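Local coordinates for protein putative metalloprotease II (Bacteroides fragilis, PDB 4ON1) that probably acts as a zinc-dependent metalloendopeptidase, seen here with its fragilysin-type N-terminal domain still lying against the zinc-binding domain, at residues A[59-64]-A[223-228]; A[84-89]-A[93-98]; A[161-166]-A[325-330]; A[289-292]-A[297-300]. One frame throughout, in Å; residues are numbered along the deposited sequence.

Contact 1 of 4, residues A[59-64]-A[223-228]; sequences KAIHGV and QIQAVT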
loop_
_atom_site.group_PDB
_atom_site.type_symbol
_atom_site.label_atom_id
_atom_site.label_comp_id
_atom_site.label_asym_id
_atom_site.label_seq_id
_atom_site.Cartn_x
_atom_site.Cartn_y
_atom_site.Cartn_z
ATOM N N LYS A 59 4.197 13.662 11.084
ATOM C CA LYS A 59 3.426 14.733 10.476
ATOM C C LYS A 59 2.646 14.198 9.296
ATOM O O LYS A 59 2.931 13.107 8.783
ATOM C CB LYS A 59 4.315 15.889 10.023
ATOM C CG LYS A 59 5.270 15.530 8.920
ATOM C CD LYS A 59 6.042 16.757 8.444
ATOM C CE LYS A 59 6.734 17.467 9.595
ATOM N NZ LYS A 59 7.594 18.595 9.129
ATOM N N ALA A 60 1.648 14.966 8.880
ATOM C CA ALA A 60 0.847 14.616 7.720
ATOM C C ALA A 60 1.703 14.632 6.460
ATOM O O ALA A 60 2.608 15.453 6.329
ATOM C CB ALA A 60 -0.322 15.577 7.578
ATOM N N ILE A 61 1.415 13.724 5.536
ATOM C CA ILE A 61 2.126 13.666 4.257
ATOM C C ILE A 61 1.409 14.510 3.219
ATOM O O ILE A 61 0.207 14.344 2.999
ATOM C CB ILE A 61 2.239 12.228 3.724
ATOM C CG1 ILE A 61 3.021 11.361 4.712
ATOM C CG2 ILE A 61 2.918 12.218 2.352
ATOM C CD1 ILE A 61 3.163 9.923 4.267
ATOM N N HIS A 62 2.145 15.412 2.578
ATOM C CA HIS A 62 1.561 16.291 1.567
ATOM C C HIS A 62 1.907 15.816 0.154
ATOM O O HIS A 62 2.831 15.029 -0.030
ATOM C CB HIS A 62 2.051 17.725 1.790
ATOM C CG HIS A 62 1.786 18.236 3.172
ATOM N ND1 HIS A 62 0.514 18.440 3.664
ATOM C CD2 HIS A 62 2.634 18.560 4.178
ATOM C CE1 HIS A 62 0.589 18.876 4.909
ATOM N NE2 HIS A 62 1.864 18.959 5.245
ATOM N N GLY A 63 1.145 16.261 -0.839
ATOM C CA GLY A 63 1.395 15.857 -2.212
ATOM C C GLY A 63 0.630 14.604 -2.605
ATOM O O GLY A 63 0.751 14.130 -3.737
ATOM N N VAL A 64 -0.142 14.051 -1.670
ATOM C CA VAL A 64 -0.938 12.863 -1.963
ATOM C C VAL A 64 -2.374 13.011 -1.493
ATOM O O VAL A 64 -2.646 13.596 -0.449
ATOM C CB VAL A 64 -0.346 11.583 -1.330
ATOM C CG1 VAL A 64 0.934 11.193 -2.043
ATOM C CG2 VAL A 64 -0.092 11.790 0.146
ATOM N N GLN A 223 -0.835 -0.532 1.343
ATOM C CA GLN A 223 -0.124 -0.683 0.071
ATOM C C GLN A 223 0.158 0.677 -0.566
ATOM O O GLN A 223 1.229 0.901 -1.137
ATOM C CB GLN A 223 -0.924 -1.540 -0.907
ATOM C CG GLN A 223 -1.128 -2.999 -0.488
ATOM C CD GLN A 223 0.049 -3.877 -0.861
ATOM O OE1 GLN A 223 0.827 -3.539 -1.752
ATOM N NE2 GLN A 223 0.167 -5.027 -0.205
ATOM N N ILE A 224 -0.819 1.575 -0.464
ATOM C CA ILE A 224 -0.716 2.923 -1.016
ATOM C C ILE A 224 0.387 3.720 -0.336
ATOM O O ILE A 224 1.111 4.485 -0.978
ATOM C CB ILE A 224 -2.044 3.691 -0.863
ATOM C CG1 ILE A 224 -3.072 3.204 -1.884
ATOM C CG2 ILE A 224 -1.832 5.177 -1.012
ATOM C CD1 ILE A 224 -4.476 3.735 -1.596
ATOM N N GLN A 225 0.494 3.548 0.976
ATOM C CA GLN A 225 1.524 4.211 1.752
ATOM C C GLN A 225 2.912 3.851 1.215
ATOM O O GLN A 225 3.775 4.715 1.057
ATOM C CB GLN A 225 1.389 3.820 3.222
ATOM C CG GLN A 225 2.445 4.386 4.129
ATOM C CD GLN A 225 1.923 5.543 4.938
ATOM O OE1 GLN A 225 1.211 5.361 5.936
ATOM N NE2 GLN A 225 2.262 6.750 4.507
ATOM N N ALA A 226 3.111 2.571 0.918
ATOM C CA ALA A 226 4.370 2.111 0.335
ATOM C C ALA A 226 4.612 2.709 -1.055
ATOM O O ALA A 226 5.736 3.111 -1.368
ATOM C CB ALA A 226 4.399 0.599 0.277
ATOM N N VAL A 227 3.565 2.788 -1.879
ATOM C CA VAL A 227 3.703 3.444 -3.176
ATOM C C VAL A 227 4.178 4.868 -2.971
ATOM O O VAL A 227 5.119 5.324 -3.625
ATOM C CB VAL A 227 2.386 3.497 -3.963
ATOM C CG1 VAL A 227 2.615 4.184 -5.310
ATOM C CG2 VAL A 227 1.814 2.098 -4.165
ATOM N N THR A 228 3.532 5.548 -2.029
ATOM C CA THR A 228 3.816 6.948 -1.735
ATOM C C THR A 228 5.258 7.132 -1.275
ATOM O O THR A 228 5.931 8.087 -1.667
ATOM C CB THR A 228 2.834 7.492 -0.682
ATOM O OG1 THR A 228 1.494 7.396 -1.197
ATOM C CG2 THR A 228 3.138 8.940 -0.354
#
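Val64 and Thr228 meet methyl to methyl, reaching toward each other tip to tip, with Val64 CG1 3.6 Å from Thr228 CG2. On the helix side, the first torsion of Thr228 (-61°) sets CG2 anti to the backbone N and aims it at the strand, while OG1 turns back along its own helix. That hydroxyl donates to Ile224 O at 2.9 Å from Thr228 OG1, approaching from above the carbonyl plane rather than along a lone pair. Ile224 O therefore accepts twice, from the helical Thr228 N and from the side chain, and Thr228 OG1 is bonded to Tyr244 OH as well. The polar branch is thus engaged within the zinc-binding half of the molecule, and the methyl is the branch that faces Val64. Ile61 adds a second point of contact. Its CG1 branch is fully extended (chi2 179°) and carries CD1 to the amide end of Gln225, whose chain is bent at its second torsion, so that the two side chains run obliquely across one another. Ile61 CG2 also comes within 4.3 Å of Thr228 CG2, more loosely. With just 149 Å² buried, this is a small, mainly apolar contact between residues 59-64 on strand 52-68, in the N-terminal domain, and helix 217-230. Leu75 of strand 71-78 fills in beside Ile61, Gln225 and Thr228. Val64 leans on Val242, where strand 52-68 runs parallel to strand 240-248, and Val227 of helix 217-230 packs against helix 331-340, which carries zinc ligands.

Contact 2 of 4, residues A[84-89]-A[93-98]; sequences INAILS and ATIRLQ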
loop_
_atom_site.group_PDB
_atom_site.type_symbol
_atom_site.label_atom_id
_atom_site.label_comp_id
_atom_site.label_asym_id
_atom_site.label_seq_id
_atom_site.Cartn_x
_atom_site.Cartn_y
_atom_site.Cartn_z
ATOM N N ILE A 84 8.272 5.604 11.259
ATOM C CA ILE A 84 6.885 5.287 11.584
ATOM C C ILE A 84 5.940 5.833 10.506
ATOM O O ILE A 84 6.197 6.886 9.927
ATOM C CB ILE A 84 6.515 5.848 12.986
ATOM C CG1 ILE A 84 5.024 5.683 13.289
ATOM C CG2 ILE A 84 6.911 7.303 13.103
ATOM C CD1 ILE A 84 4.656 6.048 14.713
ATOM N N ASN A 85 4.861 5.103 10.233
ATOM C CA ASN A 85 3.802 5.561 9.343
ATOM C C ASN A 85 2.464 5.375 10.025
ATOM O O ASN A 85 2.325 4.510 10.889
ATOM C CB ASN A 85 3.800 4.794 8.013
ATOM C CG ASN A 85 4.973 5.160 7.119
ATOM O OD1 ASN A 85 5.864 4.343 6.877
ATOM N ND2 ASN A 85 4.980 6.395 6.632
ATOM N N ALA A 86 1.476 6.173 9.623
ATOM C CA ALA A 86 0.119 6.013 10.126
ATOM C C ALA A 86 -0.872 6.362 9.042
ATOM O O ALA A 86 -0.541 7.062 8.082
ATOM C CB ALA A 86 -0.118 6.883 11.368
ATOM N N ILE A 87 -2.083 5.842 9.196
ATOM C CA ILE A 87 -3.174 6.084 8.264
ATOM C C ILE A 87 -4.426 6.469 9.033
ATOM O O ILE A 87 -4.760 5.812 10.012
ATOM C CB ILE A 87 -3.448 4.830 7.413
ATOM C CG1 ILE A 87 -2.168 4.413 6.674
ATOM C CG2 ILE A 87 -4.575 5.081 6.428
ATOM C CD1 ILE A 87 -2.278 3.088 5.956
ATOM N N LEU A 88 -5.111 7.531 8.606
ATOM C CA LEU A 88 -6.392 7.882 9.211
ATOM C C LEU A 88 -7.505 7.846 8.187
ATOM O O LEU A 88 -7.531 8.646 7.255
ATOM C CB LEU A 88 -6.357 9.270 9.862
ATOM C CG LEU A 88 -7.738 9.711 10.379
ATOM C CD1 LEU A 88 -8.300 8.735 11.416
ATOM C CD2 LEU A 88 -7.683 11.113 10.956
ATOM N N SER A 89 -8.418 6.900 8.370
ATOM C CA SER A 89 -9.641 6.845 7.585
ATOM C C SER A 89 -10.808 7.105 8.513
ATOM O O SER A 89 -10.662 7.011 9.728
ATOM C CB SER A 89 -9.787 5.483 6.907
ATOM O OG SER A 89 -11.126 5.240 6.513
ATOM N N ALA A 93 -8.045 3.157 11.427
ATOM C CA ALA A 93 -6.768 3.852 11.489
ATOM C C ALA A 93 -5.688 2.829 11.744
ATOM O O ALA A 93 -5.963 1.748 12.276
ATOM C CB ALA A 93 -6.766 4.928 12.579
ATOM N N THR A 94 -4.465 3.147 11.334
ATOM C CA THR A 94 -3.352 2.226 11.525
ATOM C C THR A 94 -2.101 2.983 11.909
ATOM O O THR A 94 -1.963 4.162 11.605
ATOM C CB THR A 94 -3.022 1.407 10.246
ATOM O OG1 THR A 94 -2.460 2.278 9.258
ATOM C CG2 THR A 94 -4.262 0.718 9.690
ATOM N N ILE A 95 -1.191 2.276 12.563
ATOM C CA ILE A 95 0.161 2.737 12.804
ATOM C C ILE A 95 1.087 1.609 12.417
ATOM O O ILE A 95 0.834 0.453 12.758
ATOM C CB ILE A 95 0.427 3.107 14.281
ATOM C CG1 ILE A 95 -0.467 4.251 14.746
ATOM C CG2 ILE A 95 1.885 3.513 14.471
ATOM C CD1 ILE A 95 -0.030 4.823 16.085
ATOM N N ARG A 96 2.141 1.936 11.681
ATOM C CA ARG A 96 3.162 0.957 11.351
ATOM C C ARG A 96 4.495 1.459 11.868
ATOM O O ARG A 96 4.895 2.587 11.568
ATOM C CB ARG A 96 3.216 0.707 9.838
ATOM C CG ARG A 96 4.291 -0.276 9.425
ATOM C CD ARG A 96 4.202 -0.621 7.955
ATOM N NE ARG A 96 3.027 -1.434 7.663
ATOM C CZ ARG A 96 2.751 -1.947 6.471
ATOM N NH1 ARG A 96 3.574 -1.740 5.452
ATOM N NH2 ARG A 96 1.655 -2.674 6.302
ATOM N N LEU A 97 5.178 0.640 12.660
ATOM C CA LEU A 97 6.491 1.033 13.144
ATOM C C LEU A 97 7.373 -0.162 13.482
ATOM O O LEU A 97 6.936 -1.313 13.425
ATOM C CB LEU A 97 6.347 1.955 14.357
ATOM C CG LEU A 97 5.311 1.605 15.425
ATOM C CD1 LEU A 97 5.731 0.397 16.226
ATOM C CD2 LEU A 97 5.082 2.790 16.346
ATOM N N GLN A 98 8.623 0.125 13.827
ATOM C CA GLN A 98 9.574 -0.921 14.160
ATOM C C GLN A 98 9.592 -1.212 15.655
ATOM O O GLN A 98 9.744 -0.304 16.472
ATOM C CB GLN A 98 10.973 -0.533 13.682
ATOM C CG GLN A 98 11.044 -0.239 12.191
ATOM C CD GLN A 98 11.579 -1.416 11.398
ATOM O OE1 GLN A 98 11.558 -2.557 11.863
ATOM N NE2 GLN A 98 12.061 -1.144 10.190
HETATM O O HOH W 1 6.824 2.432 9.157
#
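Ile87 and Thr94 form one hydrogen-bonded pair of an antiparallel beta hairpin, and Asn85 with Arg96 forms another; the two strands run at 173° to each other. Both bonds of the second pair are short and nearly straight, Arg96 N to Asn85 O being 2.7 Å. Between them, Ala86 and Ile95 make a non-hydrogen-bonded pair, where Ala86 CA lies 3.2 Å from Thr94 O in a CA-H...O contact. Ile84, Ala86, Leu88, Ala93, Ile95 and Leu97 share one face. There the first torsion of Ile84 (173°) swings CG1 away from its own N, and CD1 settles 3.7 Å from Leu97 CD2 and 3.8 Å from Ile95 CG2. Helix 28-35 covers part of this face through Leu31, which touches Ala93 and Ile95. The other face, with Asn85, Ile87, Thr94 and Arg96, looks to helix 217-230: Ile87 touches Thr221 and Gln225, and Arg96 touches Ser222. The guanidinium of Arg96 leads away from the hairpin to a salt bridge with Asp105 on strand 102-109. Next to Thr94, Ile87 stands side by side and points the same way, with Ile87 CB 3.3 Å from Thr94 OG1.

Contact 3 of 4, residues A[161-166]-A[325-330]; sequences TKAIGN and SSSHPY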
loop_
_atom_site.group_PDB
_atom_site.type_symbol
_atom_site.label_atom_id
_atom_site.label_comp_id
_atom_site.label_asym_id
_atom_site.label_seq_id
_atom_site.Cartn_x
_atom_site.Cartn_y
_atom_site.Cartn_z
ATOM N N THR A 161 6.986 -8.527 9.652
ATOM C CA THR A 161 8.251 -9.203 9.427
ATOM C C THR A 161 8.116 -10.711 9.614
ATOM O O THR A 161 8.609 -11.490 8.801
ATOM C CB THR A 161 9.333 -8.643 10.352
ATOM O OG1 THR A 161 9.511 -7.248 10.065
ATOM C CG2 THR A 161 10.650 -9.384 10.155
ATOM N N LYS A 162 7.436 -11.117 10.682
ATOM C CA LYS A 162 7.173 -12.531 10.924
ATOM C C LYS A 162 6.317 -13.138 9.821
ATOM O O LYS A 162 6.635 -14.206 9.298
ATOM C CB LYS A 162 6.479 -12.726 12.271
ATOM C CG LYS A 162 7.338 -13.362 13.345
ATOM C CD LYS A 162 8.168 -12.345 14.095
ATOM C CE LYS A 162 8.598 -12.897 15.450
ATOM N NZ LYS A 162 7.427 -13.143 16.347
ATOM N N ALA A 163 5.237 -12.443 9.466
ATOM C CA ALA A 163 4.321 -12.906 8.425
ATOM C C ALA A 163 5.030 -13.120 7.090
ATOM O O ALA A 163 4.771 -14.097 6.384
ATOM C CB ALA A 163 3.180 -11.929 8.258
ATOM N N ILE A 164 5.918 -12.197 6.747
ATOM C CA ILE A 164 6.713 -12.315 5.534
ATOM C C ILE A 164 7.648 -13.524 5.627
ATOM O O ILE A 164 7.799 -14.280 4.667
ATOM C CB ILE A 164 7.537 -11.040 5.264
ATOM C CG1 ILE A 164 6.621 -9.859 4.939
ATOM C CG2 ILE A 164 8.505 -11.258 4.114
ATOM C CD1 ILE A 164 7.386 -8.568 4.695
ATOM N N GLY A 165 8.272 -13.704 6.788
ATOM C CA GLY A 165 9.227 -14.786 6.984
ATOM C C GLY A 165 8.652 -16.185 6.829
ATOM O O GLY A 165 9.389 -17.141 6.576
ATOM N N ASN A 166 7.336 -16.305 6.976
ATOM C CA ASN A 166 6.657 -17.591 6.839
ATOM C C ASN A 166 6.134 -17.847 5.422
ATOM O O ASN A 166 5.527 -18.884 5.155
ATOM C CB ASN A 166 5.514 -17.699 7.849
ATOM C CG ASN A 166 6.000 -18.062 9.241
ATOM O OD1 ASN A 166 7.031 -17.569 9.701
ATOM N ND2 ASN A 166 5.266 -18.945 9.911
ATOM N N SER A 325 -2.437 -8.375 0.228
ATOM C CA SER A 325 -2.113 -9.122 1.441
ATOM C C SER A 325 -0.955 -8.501 2.225
ATOM O O SER A 325 0.049 -8.082 1.647
ATOM C CB SER A 325 -1.774 -10.577 1.089
ATOM O OG SER A 325 -1.237 -11.244 2.216
ATOM N N SER A 326 -1.118 -8.451 3.546
ATOM C CA SER A 326 -0.085 -7.989 4.475
ATOM C C SER A 326 1.232 -8.748 4.335
ATOM O O SER A 326 2.293 -8.225 4.660
ATOM C CB SER A 326 -0.583 -8.127 5.921
ATOM O OG SER A 326 -1.815 -7.453 6.111
ATOM N N SER A 327 1.145 -9.993 3.873
ATOM C CA SER A 327 2.318 -10.824 3.619
ATOM C C SER A 327 3.125 -10.303 2.446
ATOM O O SER A 327 4.282 -10.676 2.276
ATOM C CB SER A 327 1.909 -12.272 3.360
ATOM O OG SER A 327 1.169 -12.780 4.453
ATOM N N HIS A 328 2.495 -9.481 1.613
ATOM C CA HIS A 328 3.167 -8.903 0.449
ATOM C C HIS A 328 2.975 -7.395 0.402
ATOM O O HIS A 328 2.337 -6.868 -0.518
ATOM C CB HIS A 328 2.638 -9.547 -0.831
ATOM C CG HIS A 328 2.804 -11.031 -0.859
ATOM N ND1 HIS A 328 3.991 -11.640 -1.211
ATOM C CD2 HIS A 328 1.940 -12.033 -0.565
ATOM C CE1 HIS A 328 3.849 -12.950 -1.140
ATOM N NE2 HIS A 328 2.613 -13.215 -0.752
ATOM N N PRO A 329 3.539 -6.690 1.393
ATOM C CA PRO A 329 3.182 -5.290 1.653
ATOM C C PRO A 329 3.614 -4.280 0.589
ATOM O O PRO A 329 3.095 -3.168 0.608
ATOM C CB PRO A 329 3.891 -4.998 2.980
ATOM C CG PRO A 329 5.096 -5.914 2.966
ATOM C CD PRO A 329 4.594 -7.181 2.304
ATOM N N TYR A 330 4.535 -4.625 -0.306
ATOM C CA TYR A 330 5.053 -3.623 -1.236
ATOM C C TYR A 330 4.748 -3.976 -2.689
ATOM O O TYR A 330 5.334 -3.403 -3.613
ATOM C CB TYR A 330 6.565 -3.459 -1.041
ATOM C CG TYR A 330 6.951 -3.189 0.393
ATOM C CD1 TYR A 330 6.183 -2.347 1.189
ATOM C CD2 TYR A 330 8.058 -3.804 0.960
ATOM C CE1 TYR A 330 6.521 -2.105 2.508
ATOM C CE2 TYR A 330 8.407 -3.573 2.278
ATOM C CZ TYR A 330 7.636 -2.719 3.043
ATOM O OH TYR A 330 7.973 -2.478 4.349
#
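Ile164 reaches Ser327 and Pro329 because its first torsion (-67°) places CG1 beside the backbone N and its second (179°) extends CD1 straight onward. Although its first bond does not point at the loop, the end of the side chain turns in toward it. CG1 passes 3.6 Å from Ser327 O, and CD1 comes to rest against the rim of the proline ring, with Ile164 CD1 3.9 Å from Pro329 CG and equally near Pro329 CD. The two side chains lie at a slant to each other. The same CG also sits 3.9 Å above the plane of the Tyr330 ring, over its centre, so one corner of the proline meets both the isoleucine methyl and the aromatic face. The loop has a firm internal shape. Ser325 to His328 form a type I turn closed by His328 N to Ser325 O at 2.8 Å, and Ser325 OG accepts from Ser327 N in an ST turn. Ala163, one residue before Ile164, faces Ser327 loosely; Ser327 OG is instead hydrogen-bonded to Tyr126 OH of helix 112-126. Ser326 OG is likewise taken up by Asp219 and Tyr122. Helix 160-165 thus offers aliphatic groups, Ala163 and Ile164, which meet the backbone and side chain of Ser327 and the ring of Pro329 in the loop leading into zinc-binding helix 331-340, while the hydroxyls of Ser326 and Ser327 are bonded outside the two segments. The two segments are held by van der Waals contact rather than by directed bonds; tyrosines of helix 112-126, Tyr122 and Tyr126, provide polar links to this loop.

Contact 4 of 4, residues A[289-292]-A[297-300]; sequences DGTW and TFGY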
loop_
_atom_site.group_PDB
_atom_site.type_symbol
_atom_site.label_atom_id
_atom_site.label_comp_id
_atom_site.label_asym_id
_atom_site.label_seq_id
_atom_site.Cartn_x
_atom_site.Cartn_y
_atom_site.Cartn_z
ATOM N N ASP A 289 -7.255 -9.875 -2.213
ATOM C CA ASP A 289 -6.441 -10.276 -1.078
ATOM C C ASP A 289 -5.499 -11.414 -1.460
ATOM O O ASP A 289 -4.383 -11.498 -0.953
ATOM C CB ASP A 289 -7.303 -10.699 0.101
ATOM C CG ASP A 289 -6.474 -11.032 1.313
ATOM O OD1 ASP A 289 -6.398 -12.220 1.676
ATOM O OD2 ASP A 289 -5.870 -10.105 1.884
ATOM N N GLY A 290 -5.959 -12.282 -2.356
ATOM C CA GLY A 290 -5.220 -13.467 -2.738
ATOM C C GLY A 290 -4.160 -13.248 -3.800
ATOM O O GLY A 290 -3.619 -12.154 -3.949
ATOM N N THR A 291 -3.860 -14.308 -4.541
ATOM C CA THR A 291 -2.802 -14.282 -5.539
ATOM C C THR A 291 -3.271 -14.897 -6.847
ATOM O O THR A 291 -4.428 -15.288 -6.977
ATOM C CB THR A 291 -1.568 -15.057 -5.066
ATOM O OG1 THR A 291 -1.960 -16.391 -4.720
ATOM C CG2 THR A 291 -0.928 -14.373 -3.866
ATOM N N TRP A 292 -2.359 -14.992 -7.808
ATOM C CA TRP A 292 -2.650 -15.644 -9.075
ATOM C C TRP A 292 -1.715 -16.822 -9.297
ATOM O O TRP A 292 -0.735 -16.991 -8.565
ATOM C CB TRP A 292 -2.542 -14.654 -10.238
ATOM C CG TRP A 292 -3.601 -13.605 -10.195
ATOM C CD1 TRP A 292 -4.811 -13.637 -10.827
ATOM C CD2 TRP A 292 -3.564 -12.379 -9.454
ATOM N NE1 TRP A 292 -5.526 -12.501 -10.532
ATOM C CE2 TRP A 292 -4.784 -11.714 -9.690
ATOM C CE3 TRP A 292 -2.618 -11.780 -8.617
ATOM C CZ2 TRP A 292 -5.077 -10.473 -9.126
ATOM C CZ3 TRP A 292 -2.911 -10.553 -8.057
ATOM C CH2 TRP A 292 -4.130 -9.910 -8.315
ATOM N N THR A 297 2.084 -15.995 -8.268
ATOM C CA THR A 297 2.107 -14.612 -8.751
ATOM C C THR A 297 1.429 -13.634 -7.796
ATOM O O THR A 297 0.268 -13.818 -7.433
ATOM C CB THR A 297 1.439 -14.503 -10.140
ATOM O OG1 THR A 297 2.203 -15.253 -11.094
ATOM C CG2 THR A 297 1.379 -13.047 -10.599
ATOM N N PHE A 298 2.148 -12.582 -7.409
ATOM C CA PHE A 298 1.622 -11.625 -6.438
ATOM C C PHE A 298 1.083 -10.373 -7.112
ATOM O O PHE A 298 0.253 -9.657 -6.550
ATOM C CB PHE A 298 2.706 -11.226 -5.435
ATOM C CG PHE A 298 3.480 -12.389 -4.888
ATOM C CD1 PHE A 298 2.835 -13.565 -4.540
ATOM C CD2 PHE A 298 4.852 -12.304 -4.722
ATOM C CE1 PHE A 298 3.549 -14.644 -4.039
ATOM C CE2 PHE A 298 5.573 -13.374 -4.221
ATOM C CZ PHE A 298 4.916 -14.546 -3.879
ATOM N N GLY A 299 1.572 -10.108 -8.316
ATOM C CA GLY A 299 1.182 -8.929 -9.062
ATOM C C GLY A 299 1.650 -9.080 -10.492
ATOM O O GLY A 299 2.505 -9.916 -10.782
ATOM N N TYR A 300 1.081 -8.289 -11.393
ATOM C CA TYR A 300 1.446 -8.364 -12.801
ATOM C C TYR A 300 1.099 -7.062 -13.495
ATOM O O TYR A 300 -0.029 -6.584 -13.393
ATOM C CB TYR A 300 0.741 -9.542 -13.483
ATOM C CG TYR A 300 1.167 -9.770 -14.922
ATOM C CD1 TYR A 300 2.353 -10.420 -15.229
ATOM C CD2 TYR A 300 0.365 -9.343 -15.971
ATOM C CE1 TYR A 300 2.732 -10.628 -16.544
ATOM C CE2 TYR A 300 0.729 -9.539 -17.279
ATOM C CZ TYR A 300 1.911 -10.184 -17.564
ATOM O OH TYR A 300 2.257 -10.384 -18.878
#
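Trp292 lays the edge of its indole against the backbone of Thr297 and Phe298: Phe298 O lies in the ring plane, 3.6 Å from Trp292 CZ3. A first torsion of -67° turns the indole beside its own backbone N, which lets the six-membered part of the ring follow the opposing chain, and Trp292 CB meets Thr297 CB at 4.0 Å. The backbones here are joined by a single antiparallel bridge. Trp292 N donates almost perfectly straight (178°) to Thr297 O at 2.9 Å, in the carbonyl plane, whereas Thr297 N comes to Trp292 O from above the plane. Thr297 O is also approached by Thr291 CB, at 3.2 Å. From Thr291, CG2 goes on to the edge of the Phe298 ring, 3.9 Å from Phe298 CD1, the two side chains standing side by side. Beyond the pair, Arg288 makes a cation-pi contact with Trp292, and Phe298 meets the rings of His328 and Tyr356. The bridge closes a short loop, with four residues between Trp292 and Thr297, that leads into strand 299-301, which runs antiparallel to strand 319-323; the side chain of Phe298 is about 9 Å from the zinc ion. Such an antiparallel strand bordering the active-site cleft is characteristic of the metzincin fold, to which matrixins belong.

In the fold
Contacts 1 and 2 have centres 11 Å apart and touch through Gln225 of helix 217-230, which packs on the hairpin of contact 2. Contact 3 lies 20 Å from contact 1 by centres, yet Gln223 NE2 probably bonds to His328 O, 2.9 Å away, tying the same helix to the loop before helix 331-340. Contact 4 is 13 Å from contact 3, joined where His328 meets Phe298. Along the chain, contact 2 falls between the two halves of contact 1, contacts 1 and 3 interlace, and contact 4 falls between the halves of contact 3. Contacts 1 and 3 thus fasten N-terminal and zinc-binding parts together, consistent with a latent precursor in which Asp176 completes the zinc site.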